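Local coordinates for chaperone SycD (Chlamydia pneumoniae, PDB 4NRH), which acts as a type III secretion chaperone of the LcrH/SycD family, captured here in complex with CopN, and probably takes part in directing translocator proteins to secretion, at residues M7-L10 / N11-E15; D59-K62 / V63-G67; A150-M153 / A154-R157; K168-I171 / L172-R175. All coordinates share one frame; numbering follows the deposited sequence.

The four contacts are local turns of helix that fall into two pairs, set at different parts of a helical chain without strands. Interactions 1 and 2 touch: Glu-66 OE2 meets His-9 N at 2.7 Å, and Asp-59 OD1 meets His-9 NE2 at 2.9 Å, tying helix 9-19 to helix 57-72. Interactions 3 and 4 also touch, through helices that follow each other in the chain; a salt bridge of 3.2 Å joins Glu-152 OE2 to Arg-175 NH2, and Trp-155 packs on Ile-171. Between the pairs the gap is wide, with the nearest atoms of interactions 2 and 3 about 19 Å apart and the centres of interactions 1 and 4 about 44 Å apart.

Interaction 1: residues M7-L10 / N11-E15; sequences MSHL and NYLLE
Ser-8 is the N-cap of the helix that starts at His-9: its OG accepts the backbone N-H of Asn-11 at 3.2 Å, a nearly straight bond (167°). The hydroxyl gets there because chi1 of 86° tucks OG between the backbone N and the carbonyl carbon, facing the first turn. Asn-11 also brings its ND2 to 3.0 Å from Ser-8 OG, but at a poor angle for a hydrogen bond. The regular ladder begins at once, with Tyr-12 N giving to Ser-8 O (3.1 Å) and Leu-14 N to Leu-10 O (3.0 Å). Helix 9-19, so started, lies on helices 57-72 and 76-89.

Further out, the His-9 and Tyr-12 side chains run alongside each other. The rings lie within 25° of parallel but are so far offset that little of one covers the other; Tyr-12 CD2 sits over one face of the imidazole, 3.8 Å from His-9 CE1. The NE2 end of that imidazole is held by Asp-59 of helix 57-72. Met-7 reaches along the flank of the first turn, its chain bent at the last torsion, and its CE meets Glu-15 OE1 at 3.5 Å, the two side chains arriving from opposite directions. Leu-10 and Leu-14 both lean on Trp-85.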
ATOM      1  N   MET D   7     -20.591  10.723   1.943  1.00 76.58           N
ATOM      2  CA  MET D   7     -19.226  10.272   2.188  1.00 79.33           C
ATOM      3  C   MET D   7     -18.565  11.063   3.312  1.00 77.12           C
ATOM      4  O   MET D   7     -18.586  12.293   3.317  1.00 80.72           O
ATOM      5  CB  MET D   7     -18.385  10.380   0.913  1.00 76.97           C
ATOM      6  CG  MET D   7     -16.887  10.229   1.144  1.00 71.84           C
ATOM      7  SD  MET D   7     -15.907  10.324  -0.369  1.00 81.76           S
ATOM      8  CE  MET D   7     -16.325   8.765  -1.145  1.00 87.91           C
ATOM      9  N   SER D   8     -17.980  10.344   4.265  1.00 68.87           N
ATOM     10  CA  SER D   8     -17.273  10.962   5.379  1.00 62.03           C
ATOM     11  C   SER D   8     -16.039  11.711   4.883  1.00 65.67           C
ATOM     12  O   SER D   8     -15.445  11.341   3.872  1.00 63.46           O
ATOM     13  CB  SER D   8     -16.875   9.909   6.414  1.00 54.80           C
ATOM     14  OG  SER D   8     -15.634   9.309   6.082  1.00 54.83           O
ATOM     15  N   HIS D   9     -15.664  12.770   5.596  1.00 65.26           N
ATOM     16  CA  HIS D   9     -14.517  13.584   5.208  1.00 59.50           C
ATOM     17  C   HIS D   9     -13.221  12.780   5.253  1.00 51.22           C
ATOM     18  O   HIS D   9     -12.286  13.052   4.499  1.00 48.22           O
ATOM     19  CB  HIS D   9     -14.402  14.817   6.107  1.00 56.97           C
ATOM     20  CG  HIS D   9     -13.602  15.929   5.503  1.00 65.55           C
ATOM     21  ND1 HIS D   9     -14.006  16.611   4.376  1.00 76.12           N
ATOM     22  CD2 HIS D   9     -12.417  16.474   5.868  1.00 67.45           C
ATOM     23  CE1 HIS D   9     -13.107  17.530   4.074  1.00 78.91           C
ATOM     24  NE2 HIS D   9     -12.132  17.468   4.963  1.00 73.14           N
ATOM     25  N   LEU D  10     -13.167  11.798   6.149  1.00 48.07           N
ATOM     26  CA  LEU D  10     -12.006  10.924   6.266  1.00 53.38           C
ATOM     27  C   LEU D  10     -11.780  10.157   4.967  1.00 48.10           C
ATOM     28  O   LEU D  10     -10.663  10.101   4.453  1.00 50.12           O
ATOM     29  CB  LEU D  10     -12.174   9.945   7.428  1.00 55.75           C
ATOM     30  CG  LEU D  10     -11.070   8.893   7.571  1.00 54.22           C
ATOM     31  CD1 LEU D  10      -9.704   9.554   7.704  1.00 45.60           C
ATOM     32  CD2 LEU D  10     -11.345   7.970   8.748  1.00 53.64           C
ATOM     33  N   ASN D  11     -12.851   9.569   4.444  1.00 47.75           N
ATOM     34  CA  ASN D  11     -12.780   8.821   3.195  1.00 48.84           C
ATOM     35  C   ASN D  11     -12.434   9.732   2.025  1.00 49.55           C
ATOM     36  O   ASN D  11     -11.730   9.328   1.102  1.00 54.91           O
ATOM     37  CB  ASN D  11     -14.103   8.102   2.928  1.00 50.64           C
ATOM     38  CG  ASN D  11     -14.335   6.941   3.872  1.00 61.41           C
ATOM     39  OD1 ASN D  11     -13.418   6.177   4.167  1.00 61.58           O
ATOM     40  ND2 ASN D  11     -15.565   6.803   4.352  1.00 66.31           N
ATOM     41  N   TYR D  12     -12.935  10.962   2.072  1.00 52.54           N
ATOM     42  CA  TYR D  12     -12.593  11.968   1.073  1.00 55.27           C
ATOM     43  C   TYR D  12     -11.093  12.234   1.044  1.00 54.45           C
ATOM     44  O   TYR D  12     -10.488  12.307  -0.025  1.00 46.03           O
ATOM     45  CB  TYR D  12     -13.350  13.272   1.340  1.00 59.72           C
ATOM     46  CG  TYR D  12     -12.786  14.466   0.600  1.00 67.73           C
ATOM     47  CD1 TYR D  12     -13.121  14.709  -0.726  1.00 74.05           C
ATOM     48  CD2 TYR D  12     -11.928  15.358   1.233  1.00 70.40           C
ATOM     49  CE1 TYR D  12     -12.608  15.799  -1.405  1.00 73.34           C
ATOM     50  CE2 TYR D  12     -11.410  16.451   0.563  1.00 75.31           C
ATOM     51  CZ  TYR D  12     -11.755  16.667  -0.755  1.00 74.80           C
ATOM     52  OH  TYR D  12     -11.243  17.754  -1.426  1.00 77.59           O
ATOM     53  N   LEU D  13     -10.501  12.376   2.225  1.00 46.13           N
ATOM     54  CA  LEU D  13      -9.075  12.654   2.346  1.00 44.37           C
ATOM     55  C   LEU D  13      -8.226  11.489   1.851  1.00 45.29           C
ATOM     56  O   LEU D  13      -7.274  11.685   1.097  1.00 52.66           O
ATOM     57  CB  LEU D  13      -8.716  12.983   3.797  1.00 41.81           C
ATOM     58  CG  LEU D  13      -9.227  14.325   4.324  1.00 57.16           C
ATOM     59  CD1 LEU D  13      -8.943  14.463   5.812  1.00 56.32           C
ATOM     60  CD2 LEU D  13      -8.612  15.478   3.544  1.00 51.72           C
ATOM     61  N   LEU D  14      -8.575  10.279   2.278  1.00 38.89           N
ATOM     62  CA  LEU D  14      -7.833   9.084   1.888  1.00 49.00           C
ATOM     63  C   LEU D  14      -7.850   8.860   0.378  1.00 48.44           C
ATOM     64  O   LEU D  14      -6.829   8.515  -0.215  1.00 47.96           O
ATOM     65  CB  LEU D  14      -8.388   7.854   2.607  1.00 42.92           C
ATOM     66  CG  LEU D  14      -8.223   7.857   4.129  1.00 44.15           C
ATOM     67  CD1 LEU D  14      -8.775   6.577   4.731  1.00 42.58           C
ATOM     68  CD2 LEU D  14      -6.763   8.044   4.510  1.00 42.45           C
ATOM     69  N   GLU D  15      -9.010   9.057  -0.241  1.00 50.76           N
ATOM     70  CA  GLU D  15      -9.133   8.915  -1.688  1.00 50.84           C
ATOM     71  C   GLU D  15      -8.361  10.020  -2.404  1.00 54.27           C
ATOM     72  O   GLU D  15      -7.723   9.781  -3.428  1.00 56.76           O
ATOM     73  CB  GLU D  15     -10.602   8.937  -2.114  1.00 56.05           C
ATOM     74  CG  GLU D  15     -11.408   7.739  -1.638  1.00 66.74           C
ATOM     75  CD  GLU D  15     -12.792   7.691  -2.254  1.00 81.49           C
ATOM     76  OE1 GLU D  15     -13.258   8.737  -2.754  1.00 87.34           O
ATOM     77  OE2 GLU D  15     -13.416   6.609  -2.238  1.00 84.76           O
TER

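Interaction 2: residues D59-K62 / V63-G67; sequences DLEK and VYKEG
From Asp-59 to Glu-66 the backbone steps through unbroken i to i+4 bonds, the shortest being Tyr-64 N to Leu-60 O at 2.8 Å. This is a segment of helix 57-72, packed between helix 9-19 and helix 76-89 and beside the probable tetratricopeptide-repeat region. Val-63 is buried between those two helices, against Leu-10 and Leu-13 on one and Val-82 and Leu-86 on the other; its CG2 also lies 3.3 Å from Asp-59 O in the preceding turn.

Glu-61 and Tyr-64 extend side by side, both leaving with CG trans to the backbone N. Glu-61 then kinks at chi2 (55°), which turns its carboxylate toward the phenol, the two planes 65° apart. The polar ends both reach helix 94-106 of the repeat region: Glu-61 OE1 in a salt bridge with Lys-95, Tyr-64 OH in a hydrogen bond with Ser-99.

Lys-65 meets Glu-61 OE2 with CG (4.1 Å), while its NZ stays 6.9 Å from that oxygen. Glu-66 CG rests 3.2 Å from Lys-62 O, while its carboxylate reaches the start of helix 9-19. Glu-61 OE2 stands at the ring edge, 3.6 Å from Tyr-64 CD2.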
ATOM      1  N   ASP D  59      -9.301  20.172   8.342  1.00 47.12           N
ATOM      2  CA  ASP D  59      -9.681  18.873   7.797  1.00 43.59           C
ATOM      3  C   ASP D  59      -9.652  17.786   8.866  1.00 42.43           C
ATOM      4  O   ASP D  59     -10.554  16.952   8.936  1.00 43.74           O
ATOM      5  CB  ASP D  59      -8.767  18.488   6.631  1.00 53.46           C
ATOM      6  CG  ASP D  59      -9.076  19.265   5.368  1.00 65.64           C
ATOM      7  OD1 ASP D  59     -10.233  19.710   5.210  1.00 66.47           O
ATOM      8  OD2 ASP D  59      -8.164  19.429   4.530  1.00 66.46           O
ATOM      9  N   LEU D  60      -8.609  17.794   9.691  1.00 46.82           N
ATOM     10  CA  LEU D  60      -8.476  16.808  10.758  1.00 42.59           C
ATOM     11  C   LEU D  60      -9.555  16.997  11.817  1.00 41.04           C
ATOM     12  O   LEU D  60     -10.035  16.028  12.406  1.00 42.07           O
ATOM     13  CB  LEU D  60      -7.091  16.885  11.403  1.00 37.27           C
ATOM     14  CG  LEU D  60      -5.910  16.396  10.562  1.00 42.36           C
ATOM     15  CD1 LEU D  60      -4.670  16.250  11.428  1.00 46.28           C
ATOM     16  CD2 LEU D  60      -6.243  15.081   9.878  1.00 46.84           C
ATOM     17  N   GLU D  61      -9.927  18.250  12.060  1.00 38.68           N
ATOM     18  CA  GLU D  61     -10.974  18.559  13.025  1.00 47.62           C
ATOM     19  C   GLU D  61     -12.315  17.983  12.581  1.00 46.10           C
ATOM     20  O   GLU D  61     -13.071  17.456  13.398  1.00 43.56           O
ATOM     21  CB  GLU D  61     -11.091  20.068  13.240  1.00 43.51           C
ATOM     22  CG  GLU D  61     -12.044  20.453  14.361  1.00 62.36           C
ATOM     23  CD  GLU D  61     -11.702  19.785  15.681  1.00 69.63           C
ATOM     24  OE1 GLU D  61     -10.503  19.703  16.019  1.00 66.95           O
ATOM     25  OE2 GLU D  61     -12.634  19.338  16.380  1.00 76.21           O
ATOM     26  N   LYS D  62     -12.608  18.098  11.289  1.00 47.03           N
ATOM     27  CA  LYS D  62     -13.824  17.518  10.727  1.00 56.05           C
ATOM     28  C   LYS D  62     -13.855  16.015  10.970  1.00 56.64           C
ATOM     29  O   LYS D  62     -14.881  15.454  11.352  1.00 54.07           O
ATOM     30  CB  LYS D  62     -13.930  17.795   9.225  1.00 56.85           C
ATOM     31  CG  LYS D  62     -14.162  19.249   8.850  1.00 58.25           C
ATOM     32  CD  LYS D  62     -14.205  19.401   7.335  1.00 63.72           C
ATOM     33  CE  LYS D  62     -14.442  20.842   6.915  1.00 63.46           C
ATOM     34  NZ  LYS D  62     -14.378  20.996   5.433  1.00 59.44           N
ATOM     35  N   VAL D  63     -12.712  15.373  10.747  1.00 48.02           N
ATOM     36  CA  VAL D  63     -12.573  13.938  10.957  1.00 46.13           C
ATOM     37  C   VAL D  63     -12.715  13.592  12.438  1.00 46.50           C
ATOM     38  O   VAL D  63     -13.308  12.573  12.794  1.00 40.74           O
ATOM     39  CB  VAL D  63     -11.216  13.427  10.427  1.00 45.21           C
ATOM     40  CG1 VAL D  63     -11.054  11.946  10.711  1.00 36.52           C
ATOM     41  CG2 VAL D  63     -11.101  13.689   8.931  1.00 50.76           C
ATOM     42  N   TYR D  64     -12.174  14.450  13.298  1.00 46.50           N
ATOM     43  CA  TYR D  64     -12.266  14.247  14.742  1.00 47.63           C
ATOM     44  C   TYR D  64     -13.717  14.220  15.210  1.00 43.75           C
ATOM     45  O   TYR D  64     -14.096  13.382  16.029  1.00 43.97           O
ATOM     46  CB  TYR D  64     -11.499  15.333  15.495  1.00 35.97           C
ATOM     47  CG  TYR D  64     -11.543  15.163  16.998  1.00 44.01           C
ATOM     48  CD1 TYR D  64     -10.950  14.065  17.608  1.00 45.77           C
ATOM     49  CD2 TYR D  64     -12.185  16.093  17.806  1.00 44.86           C
ATOM     50  CE1 TYR D  64     -10.989  13.901  18.979  1.00 50.32           C
ATOM     51  CE2 TYR D  64     -12.229  15.938  19.179  1.00 43.35           C
ATOM     52  CZ  TYR D  64     -11.629  14.839  19.761  1.00 49.75           C
ATOM     53  OH  TYR D  64     -11.669  14.677  21.126  1.00 49.64           O
ATOM     54  N   LYS D  65     -14.518  15.148  14.698  1.00 39.81           N
ATOM     55  CA  LYS D  65     -15.935  15.208  15.036  1.00 46.91           C
ATOM     56  C   LYS D  65     -16.663  13.950  14.568  1.00 44.81           C
ATOM     57  O   LYS D  65     -17.555  13.453  15.253  1.00 49.69           O
ATOM     58  CB  LYS D  65     -16.582  16.457  14.434  1.00 50.09           C
ATOM     59  CG  LYS D  65     -16.190  17.747  15.141  1.00 57.79           C
ATOM     60  CD  LYS D  65     -16.824  18.962  14.485  1.00 55.39           C
ATOM     61  CE  LYS D  65     -18.340  18.878  14.525  1.00 62.29           C
ATOM     62  NZ  LYS D  65     -18.978  19.995  13.775  1.00 72.34           N
ATOM     63  N   GLU D  66     -16.280  13.447  13.398  1.00 40.50           N
ATOM     64  CA  GLU D  66     -16.859  12.215  12.867  1.00 46.51           C
ATOM     65  C   GLU D  66     -16.609  11.043  13.811  1.00 46.49           C
ATOM     66  O   GLU D  66     -17.505  10.238  14.069  1.00 49.59           O
ATOM     67  CB  GLU D  66     -16.287  11.900  11.483  1.00 43.05           C
ATOM     68  CG  GLU D  66     -16.623  12.927  10.416  1.00 49.77           C
ATOM     69  CD  GLU D  66     -16.142  12.512   9.038  1.00 57.64           C
ATOM     70  OE1 GLU D  66     -15.092  11.842   8.949  1.00 54.79           O
ATOM     71  OE2 GLU D  66     -16.811  12.860   8.043  1.00 71.77           O
ATOM     72  N   GLY D  67     -15.385  10.955  14.321  1.00 43.38           N
ATOM     73  CA  GLY D  67     -15.022   9.915  15.264  1.00 46.80           C
ATOM     74  C   GLY D  67     -15.702  10.140  16.599  1.00 52.30           C
ATOM     75  O   GLY D  67     -16.114   9.193  17.270  1.00 53.45           O
TER

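Interaction 3: residues A150-M153 / A154-R157; sequences ALEM and AWVR
Met-153 O is gripped twice by Arg-157. The side chain supplies the stronger bond, NH1 to O at 2.9 Å with an N-H...O angle of 150°, while the backbone N of Arg-157 reaches the same oxygen only weakly, at 3.4 Å. NH1 comes in from well off the carbonyl direction (C=O...N 116°), and the oxygen lies at the edge of the guanidinium, slightly out of its plane. To get there the arginine runs extended from CG to NE and then turns its guanidinium at chi4 (82°), bringing NH1 back beside its own helix. The other hydrogen bonds across this part of helix 147-158 are ordinary helical ones, such as Val-156 N to Glu-152 O at 2.9 Å.

Carboxylate contacts come next. Glu-152, bent at chi2, places OE2 obliquely to the indole, 3.8 Å from Trp-155 CD1, and OE1 at 3.7 Å from Val-156 CG2. OE2 has its strong partner in Arg-175, whose guanidinium also makes a cation-pi contact with Trp-155.

In the van der Waals packing, Met-153 and Arg-157 lie alongside each other, Met-153 CB being 3.7 Å from Arg-157 NH1, and both rest on His-131 of helix 129-140. Ala-154 is buried against the same histidine. On another flank, Leu-151 and Trp-155 pack on Ile-171 of helix 165-174.

NH2 of Arg-157 is salt-bridged to Asp-125 and NE is hydrogen-bonded as well, so all three guanidinium nitrogens are engaged. Its orientation should therefore be well fixed, and it joins a main-chain carbonyl of this helix to a residue just ahead of helix 129-140.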
ATOM      1  N   ALA D 150      -0.203   4.955  39.063  1.00 69.81           N
ATOM      2  CA  ALA D 150      -0.904   5.861  38.161  1.00 65.34           C
ATOM      3  C   ALA D 150      -1.834   6.788  38.936  1.00 59.56           C
ATOM      4  O   ALA D 150      -2.059   7.931  38.537  1.00 55.34           O
ATOM      5  CB  ALA D 150      -1.683   5.076  37.118  1.00 61.27           C
ATOM      6  N   LEU D 151      -2.379   6.284  40.039  1.00 63.57           N
ATOM      7  CA  LEU D 151      -3.260   7.074  40.893  1.00 65.08           C
ATOM      8  C   LEU D 151      -2.500   8.234  41.529  1.00 64.36           C
ATOM      9  O   LEU D 151      -2.999   9.359  41.588  1.00 62.25           O
ATOM     10  CB  LEU D 151      -3.884   6.196  41.982  1.00 70.27           C
ATOM     11  CG  LEU D 151      -5.355   6.426  42.350  1.00 65.16           C
ATOM     12  CD1 LEU D 151      -5.550   6.337  43.858  1.00 64.31           C
ATOM     13  CD2 LEU D 151      -5.887   7.749  41.809  1.00 59.32           C
ATOM     14  N   GLU D 152      -1.293   7.951  42.010  1.00 63.32           N
ATOM     15  CA  GLU D 152      -0.445   8.972  42.613  1.00 69.21           C
ATOM     16  C   GLU D 152      -0.069  10.058  41.607  1.00 77.31           C
ATOM     17  O   GLU D 152      -0.034  11.241  41.946  1.00 80.83           O
ATOM     18  CB  GLU D 152       0.820   8.339  43.200  1.00 71.65           C
ATOM     19  CG  GLU D 152       1.876   9.339  43.650  1.00 81.07           C
ATOM     20  CD  GLU D 152       1.492  10.080  44.918  1.00 88.25           C
ATOM     21  OE1 GLU D 152       2.205  11.037  45.285  1.00 92.81           O
ATOM     22  OE2 GLU D 152       0.480   9.707  45.552  1.00 88.14           O
ATOM     23  N   MET D 153       0.208   9.653  40.371  1.00 76.08           N
ATOM     24  CA  MET D 153       0.572  10.597  39.320  1.00 72.09           C
ATOM     25  C   MET D 153      -0.585  11.538  39.014  1.00 63.59           C
ATOM     26  O   MET D 153      -0.382  12.728  38.771  1.00 61.74           O
ATOM     27  CB  MET D 153       1.002   9.862  38.051  1.00 68.61           C
ATOM     28  CG  MET D 153       2.501   9.645  37.944  1.00 71.11           C
ATOM     29  SD  MET D 153       2.948   8.484  36.641  1.00 85.85           S
ATOM     30  CE  MET D 153       4.691   8.249  36.983  1.00105.11           C
ATOM     31  N   ALA D 154      -1.799  10.998  39.022  1.00 56.62           N
ATOM     32  CA  ALA D 154      -2.997  11.812  38.867  1.00 51.63           C
ATOM     33  C   ALA D 154      -3.140  12.746  40.062  1.00 59.67           C
ATOM     34  O   ALA D 154      -3.439  13.927  39.906  1.00 59.85           O
ATOM     35  CB  ALA D 154      -4.227  10.933  38.718  1.00 49.58           C
ATOM     36  N   TRP D 155      -2.919  12.196  41.253  1.00 69.37           N
ATOM     37  CA  TRP D 155      -3.031  12.938  42.505  1.00 69.31           C
ATOM     38  C   TRP D 155      -2.138  14.175  42.543  1.00 74.07           C
ATOM     39  O   TRP D 155      -2.583  15.257  42.924  1.00 72.34           O
ATOM     40  CB  TRP D 155      -2.697  12.024  43.686  1.00 74.78           C
ATOM     41  CG  TRP D 155      -2.592  12.746  44.993  1.00 82.20           C
ATOM     42  CD1 TRP D 155      -1.461  12.943  45.730  1.00 87.08           C
ATOM     43  CD2 TRP D 155      -3.658  13.369  45.719  1.00 81.49           C
ATOM     44  NE1 TRP D 155      -1.756  13.650  46.872  1.00 84.23           N
ATOM     45  CE2 TRP D 155      -3.098  13.923  46.889  1.00 81.55           C
ATOM     46  CE3 TRP D 155      -5.031  13.511  45.496  1.00 75.90           C
ATOM     47  CZ2 TRP D 155      -3.863  14.608  47.829  1.00 78.39           C
ATOM     48  CZ3 TRP D 155      -5.788  14.191  46.432  1.00 76.82           C
ATOM     49  CH2 TRP D 155      -5.203  14.732  47.584  1.00 76.52           C
ATOM     50  N   VAL D 156      -0.875  14.002  42.162  1.00 74.54           N
ATOM     51  CA  VAL D 156       0.093  15.096  42.151  1.00 79.01           C
ATOM     52  C   VAL D 156      -0.381  16.235  41.251  1.00 72.60           C
ATOM     53  O   VAL D 156      -0.294  17.410  41.614  1.00 74.83           O
ATOM     54  CB  VAL D 156       1.481  14.608  41.680  1.00 80.97           C
ATOM     55  CG1 VAL D 156       2.390  15.787  41.363  1.00 79.39           C
ATOM     56  CG2 VAL D 156       2.113  13.715  42.736  1.00 88.85           C
ATOM     57  N   ARG D 157      -0.896  15.872  40.082  1.00 71.97           N
ATOM     58  CA  ARG D 157      -1.357  16.847  39.101  1.00 67.73           C
ATOM     59  C   ARG D 157      -2.735  17.415  39.440  1.00 63.97           C
ATOM     60  O   ARG D 157      -3.097  18.494  38.970  1.00 63.94           O
ATOM     61  CB  ARG D 157      -1.382  16.212  37.710  1.00 62.57           C
ATOM     62  CG  ARG D 157      -0.001  15.929  37.142  1.00 62.28           C
ATOM     63  CD  ARG D 157      -0.022  14.743  36.192  1.00 54.08           C
ATOM     64  NE  ARG D 157       1.292  14.488  35.607  1.00 50.54           N
ATOM     65  CZ  ARG D 157       2.265  13.817  36.216  1.00 55.43           C
ATOM     66  NH1 ARG D 157       2.077  13.328  37.434  1.00 59.97           N
ATOM     67  NH2 ARG D 157       3.429  13.635  35.606  1.00 54.57           N
TER

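Interaction 4: residues K168-I171 / L172-R175; sequences KEEI and LDIR
Ile-171 CG2 lies over one face of the Arg-175 guanidinium, 3.8 Å above the plane and displaced toward its rim; this is the close-packed flank of the turn. The methyl is 3.9 Å from Arg-175 NE, and the two side chains travel together in the same direction. With CG2 trans to the backbone N, Ile-171 turns that branch toward the following turn, where the arginine, stretched from CG to NE, passes beside it. Both side chains, the isoleucine buried and the arginine partly so, face helix 147-158.

Helix 165-174, the last helix of the chain, packs on helices 147-158 and 129-140 and ends here. Arg-175 N still donates to Ile-171 O (3.0 Å), yet its own backbone has already left helical values, with psi at 78°. The bond to Glu-170 O from Ile-174 N is shorter, at 2.8 Å.

A looser flank faces helix 129-140. There Glu-170 bends at chi2 (69°) and sends OE2 across Ile-174, 4.1 Å from its CG1, while both residues also touch Tyr-132.

The solvent side carries Glu-169, Leu-172 and Asp-173, all exposed. Asp-173 OD2 and Glu-170 OE1 approach to 4.4 Å, two like charges with no bond between them, a separation that solvent probably makes tolerable. Leu-172 is only loosely met within the turn, its CD1 4.5 Å from Lys-168 CG, although both side chains also touch Trp-155. Asp-173 OD1 has a long, weak ion pair with Lys-176.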
ATOM      1  N   LYS D 168      -9.697  15.578  42.473  1.00 68.59           N
ATOM      2  CA  LYS D 168      -9.016  15.556  43.766  1.00 75.89           C
ATOM      3  C   LYS D 168      -9.910  14.969  44.854  1.00 79.30           C
ATOM      4  O   LYS D 168      -9.449  14.207  45.706  1.00 78.10           O
ATOM      5  CB  LYS D 168      -8.562  16.964  44.162  1.00 77.22           C
ATOM      6  CG  LYS D 168      -7.955  17.045  45.554  1.00 79.94           C
ATOM      7  CD  LYS D 168      -7.545  18.465  45.912  1.00 81.70           C
ATOM      8  CE  LYS D 168      -6.852  18.507  47.267  1.00 81.73           C
ATOM      9  NZ  LYS D 168      -6.525  19.897  47.688  1.00 84.94           N
ATOM     10  N   GLU D 169     -11.189  15.330  44.819  1.00 81.91           N
ATOM     11  CA  GLU D 169     -12.167  14.800  45.764  1.00 85.94           C
ATOM     12  C   GLU D 169     -12.288  13.286  45.625  1.00 87.53           C
ATOM     13  O   GLU D 169     -12.297  12.559  46.619  1.00 96.30           O
ATOM     14  CB  GLU D 169     -13.533  15.456  45.550  1.00 85.59           C
ATOM     15  CG  GLU D 169     -13.552  16.964  45.752  1.00 89.84           C
ATOM     16  CD  GLU D 169     -13.566  17.363  47.215  1.00 93.96           C
ATOM     17  OE1 GLU D 169     -13.691  16.470  48.079  1.00 98.70           O
ATOM     18  OE2 GLU D 169     -13.455  18.573  47.500  1.00 91.11           O
ATOM     19  N   GLU D 170     -12.389  12.823  44.382  1.00 77.34           N
ATOM     20  CA  GLU D 170     -12.548  11.404  44.085  1.00 75.81           C
ATOM     21  C   GLU D 170     -11.383  10.557  44.592  1.00 75.22           C
ATOM     22  O   GLU D 170     -11.593   9.491  45.170  1.00 75.33           O
ATOM     23  CB  GLU D 170     -12.717  11.198  42.578  1.00 75.16           C
ATOM     24  CG  GLU D 170     -12.928   9.748  42.166  1.00 81.86           C
ATOM     25  CD  GLU D 170     -14.268   9.200  42.616  1.00 85.63           C
ATOM     26  OE1 GLU D 170     -15.179  10.005  42.904  1.00 88.80           O
ATOM     27  OE2 GLU D 170     -14.413   7.961  42.680  1.00 85.11           O
ATOM     28  N   ILE D 171     -10.161  11.037  44.382  1.00 75.29           N
ATOM     29  CA  ILE D 171      -8.969  10.298  44.788  1.00 72.36           C
ATOM     30  C   ILE D 171      -8.910  10.179  46.309  1.00 77.85           C
ATOM     31  O   ILE D 171      -8.521   9.140  46.846  1.00 79.61           O
ATOM     32  CB  ILE D 171      -7.682  10.969  44.264  1.00 69.83           C
ATOM     33  CG1 ILE D 171      -7.706  11.033  42.735  1.00 70.92           C
ATOM     34  CG2 ILE D 171      -6.446  10.222  44.746  1.00 64.13           C
ATOM     35  CD1 ILE D 171      -6.464  11.642  42.124  1.00 66.43           C
ATOM     36  N   LEU D 172      -9.310  11.245  46.996  1.00 85.91           N
ATOM     37  CA  LEU D 172      -9.456  11.212  48.446  1.00 81.18           C
ATOM     38  C   LEU D 172     -10.497  10.172  48.849  1.00 80.71           C
ATOM     39  O   LEU D 172     -10.302   9.419  49.804  1.00 88.78           O
ATOM     40  CB  LEU D 172      -9.849  12.589  48.986  1.00 81.74           C
ATOM     41  CG  LEU D 172      -8.764  13.667  48.971  1.00 83.42           C
ATOM     42  CD1 LEU D 172      -9.356  15.028  49.307  1.00 83.81           C
ATOM     43  CD2 LEU D 172      -7.642  13.314  49.935  1.00 85.37           C
ATOM     44  N   ASP D 173     -11.603  10.145  48.112  1.00 80.55           N
ATOM     45  CA  ASP D 173     -12.693   9.212  48.377  1.00 88.06           C
ATOM     46  C   ASP D 173     -12.257   7.767  48.143  1.00 89.99           C
ATOM     47  O   ASP D 173     -12.696   6.855  48.845  1.00 91.25           O
ATOM     48  CB  ASP D 173     -13.902   9.544  47.498  1.00 93.81           C
ATOM     49  CG  ASP D 173     -15.130   8.735  47.865  1.00111.73           C
ATOM     50  OD1 ASP D 173     -15.266   8.355  49.047  1.00124.59           O
ATOM     51  OD2 ASP D 173     -15.959   8.475  46.968  1.00112.82           O
ATOM     52  N   ILE D 174     -11.397   7.568  47.150  1.00 85.15           N
ATOM     53  CA  ILE D 174     -10.853   6.248  46.851  1.00 82.82           C
ATOM     54  C   ILE D 174      -9.949   5.758  47.981  1.00 84.49           C
ATOM     55  O   ILE D 174     -10.014   4.596  48.384  1.00 86.58           O
ATOM     56  CB  ILE D 174     -10.058   6.254  45.527  1.00 69.58           C
ATOM     57  CG1 ILE D 174     -10.993   6.503  44.341  1.00 66.64           C
ATOM     58  CG2 ILE D 174      -9.303   4.945  45.340  1.00 70.07           C
ATOM     59  CD1 ILE D 174     -10.309   6.410  42.996  1.00 66.01           C
ATOM     60  N   ARG D 175      -9.120   6.658  48.498  1.00 82.96           N
ATOM     61  CA  ARG D 175      -8.121   6.299  49.498  1.00 88.94           C
ATOM     62  C   ARG D 175      -8.679   6.306  50.921  1.00 99.96           C
ATOM     63  O   ARG D 175      -8.432   7.239  51.688  1.00101.47           O
ATOM     64  CB  ARG D 175      -6.923   7.245  49.401  1.00 84.25           C
ATOM     65  CG  ARG D 175      -6.126   7.082  48.117  1.00 81.38           C
ATOM     66  CD  ARG D 175      -5.095   8.184  47.945  1.00 82.44           C
ATOM     67  NE  ARG D 175      -4.179   7.893  46.846  1.00 82.20           N
ATOM     68  CZ  ARG D 175      -3.217   8.712  46.434  1.00 84.39           C
ATOM     69  NH1 ARG D 175      -3.043   9.886  47.027  1.00 89.44           N
ATOM     70  NH2 ARG D 175      -2.433   8.361  45.425  1.00 82.84           N
TER